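Local coordinates for protein muramoyltetrapeptide carboxypeptidase (Oxalobacter formigenes OXCC13, PDB 6UUK) that probably acts as a serine-type LD-carboxypeptidase of the S66 family, cleaving muramoyltetrapeptides derived from bacterial cell-wall peptidoglycan, at residues 212-217 with 240-245. Numbering follows the deposited sequence.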
loop_
_atom_site.group_PDB
_atom_site.type_symbol
_atom_site.label_atom_id
_atom_site.label_comp_id
_atom_site.label_asym_id
_atom_site.label_seq_id
_atom_site.Cartn_x
_atom_site.Cartn_y
_atom_site.Cartn_z
ATOM N N VAL B 212 -13.494 -16.480 -20.916
ATOM C CA VAL B 212 -14.533 -15.931 -20.060
ATOM C C VAL B 212 -15.582 -15.244 -20.929
ATOM O O VAL B 212 -15.370 -14.978 -22.113
ATOM C CB VAL B 212 -13.963 -14.959 -19.007
ATOM C CG1 VAL B 212 -12.711 -15.540 -18.372
ATOM C CG2 VAL B 212 -13.677 -13.601 -19.630
ATOM N N ASP B 213 -16.732 -14.957 -20.321
ATOM C CA ASP B 213 -17.817 -14.258 -20.998
ATOM C C ASP B 213 -18.723 -13.603 -19.965
ATOM O O ASP B 213 -19.905 -13.946 -19.855
ATOM C CB ASP B 213 -18.611 -15.222 -21.885
ATOM C CG ASP B 213 -19.554 -14.501 -22.829
ATOM O OD1 ASP B 213 -19.071 -13.900 -23.811
ATOM O OD2 ASP B 213 -20.779 -14.536 -22.590
ATOM N N VAL B 214 -18.176 -12.663 -19.204
ATOM C CA VAL B 214 -18.891 -12.040 -18.108
ATOM C C VAL B 214 -19.345 -10.648 -18.523
ATOM O O VAL B 214 -18.953 -10.121 -19.563
ATOM C CB VAL B 214 -18.032 -11.989 -16.821
ATOM C CG1 VAL B 214 -17.736 -13.394 -16.326
ATOM C CG2 VAL B 214 -16.742 -11.227 -17.077
ATOM N N GLU B 215 -20.186 -10.035 -17.692
ATOM C CA GLU B 215 -20.702 -8.695 -17.951
ATOM C C GLU B 215 -21.064 -8.056 -16.621
ATOM O O GLU B 215 -21.908 -8.582 -15.891
ATOM C CB GLU B 215 -21.917 -8.743 -18.880
ATOM C CG GLU B 215 -22.593 -7.398 -19.095
ATOM C CD GLU B 215 -23.730 -7.471 -20.094
ATOM O OE1 GLU B 215 -23.767 -8.436 -20.886
ATOM O OE2 GLU B 215 -24.589 -6.564 -20.086
ATOM N N GLY B 216 -20.429 -6.934 -16.308
ATOM C CA GLY B 216 -20.683 -6.259 -15.057
ATOM C C GLY B 216 -20.198 -4.827 -15.091
ATOM O O GLY B 216 -19.833 -4.297 -16.143
ATOM N N THR B 217 -20.199 -4.205 -13.915
ATOM C CA THR B 217 -19.789 -2.813 -13.781
ATOM C C THR B 217 -18.269 -2.720 -13.815
ATOM O O THR B 217 -17.583 -3.341 -12.996
ATOM C CB THR B 217 -20.334 -2.215 -12.486
ATOM O OG1 THR B 217 -21.763 -2.328 -12.469
ATOM C CG2 THR B 217 -19.948 -0.748 -12.372
ATOM N N GLY B 240 -20.208 -7.985 -8.174
ATOM C CA GLY B 240 -20.289 -8.636 -9.469
ATOM C C GLY B 240 -19.831 -7.781 -10.632
ATOM O O GLY B 240 -20.432 -7.839 -11.712
ATOM N N GLY B 241 -18.779 -6.986 -10.439
ATOM C CA GLY B 241 -18.250 -6.141 -11.484
ATOM C C GLY B 241 -16.973 -6.702 -12.096
ATOM O O GLY B 241 -16.481 -7.768 -11.735
ATOM N N ILE B 242 -16.442 -5.948 -13.051
ATOM C CA ILE B 242 -15.202 -6.289 -13.738
ATOM C C ILE B 242 -14.144 -5.294 -13.282
ATOM O O ILE B 242 -14.203 -4.107 -13.628
ATOM C CB ILE B 242 -15.370 -6.274 -15.263
ATOM C CG1 ILE B 242 -16.538 -7.174 -15.676
ATOM C CG2 ILE B 242 -14.089 -6.724 -15.946
ATOM C CD1 ILE B 242 -16.766 -7.236 -17.170
ATOM N N LEU B 243 -13.178 -5.772 -12.505
ATOM C CA LEU B 243 -12.163 -4.925 -11.894
ATOM C C LEU B 243 -10.883 -4.965 -12.720
ATOM O O LEU B 243 -10.424 -6.044 -13.111
ATOM C CB LEU B 243 -11.880 -5.376 -10.459
ATOM C CG LEU B 243 -10.853 -4.575 -9.657
ATOM C CD1 LEU B 243 -11.349 -3.165 -9.398
ATOM C CD2 LEU B 243 -10.533 -5.279 -8.349
ATOM N N PHE B 244 -10.312 -3.791 -12.983
ATOM C CA PHE B 244 -9.054 -3.670 -13.702
ATOM C C PHE B 244 -8.053 -2.885 -12.866
ATOM O O PHE B 244 -8.419 -1.953 -12.142
ATOM C CB PHE B 244 -9.247 -2.993 -15.071
ATOM C CG PHE B 244 -9.644 -1.544 -14.989
ATOM C CD1 PHE B 244 -10.974 -1.183 -14.854
ATOM C CD2 PHE B 244 -8.688 -0.544 -15.065
ATOM C CE1 PHE B 244 -11.341 0.149 -14.783
ATOM C CE2 PHE B 244 -9.050 0.788 -14.994
ATOM C CZ PHE B 244 -10.378 1.135 -14.854
ATOM N N VAL B 245 -6.778 -3.272 -12.966
ATOM C CA VAL B 245 -5.707 -2.660 -12.190
ATOM C C VAL B 245 -4.487 -2.454 -13.077
ATOM O O VAL B 245 -4.328 -3.093 -14.120
ATOM C CB VAL B 245 -5.321 -3.504 -10.953
ATOM C CG1 VAL B 245 -6.455 -3.529 -9.942
ATOM C CG2 VAL B 245 -4.943 -4.917 -11.372
HETATM O O HOH W 1 -21.683 -5.111 -11.325
#
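Ile242 lays the end of its side chain along the backbone of strand 213-217, its CD1 lying 3.8 Å from Gly216 N. The contact illustrates how two strands of a sheet come together: the short segments stand at 76° to each other and meet where the second begins. The backbones come nearest at Gly216 and Gly241, 4.3 Å between their CA atoms. With CG1 anti to its own carbonyl carbon (chi1 -54°) and the chain then extended, Ile242 reaches back toward Val214, whose side chain it meets at a slant, CD1 to Val214 CG2 being 4.0 Å. One residue beyond the glycines, Ile242 N donates to Thr217 O over 2.8 Å, rising well above the carbonyl plane rather than lying in it. Beside this bond Gly241 CA stands 3.3 Å from Thr217 O, with no side chain between. A water adds a second link, accepting from Thr217 N and donating weakly to Gly240 O. Strand 213-222, helix 223-228 and strand 242-248 form a beta-alpha-beta unit, its strands parallel neighbours in a mixed sheet; strand 242-248 begins here beside the middle of strand 213-222, and Ile242 also touches Leu331 of strand 328-333 and Val275 of strand 273-280.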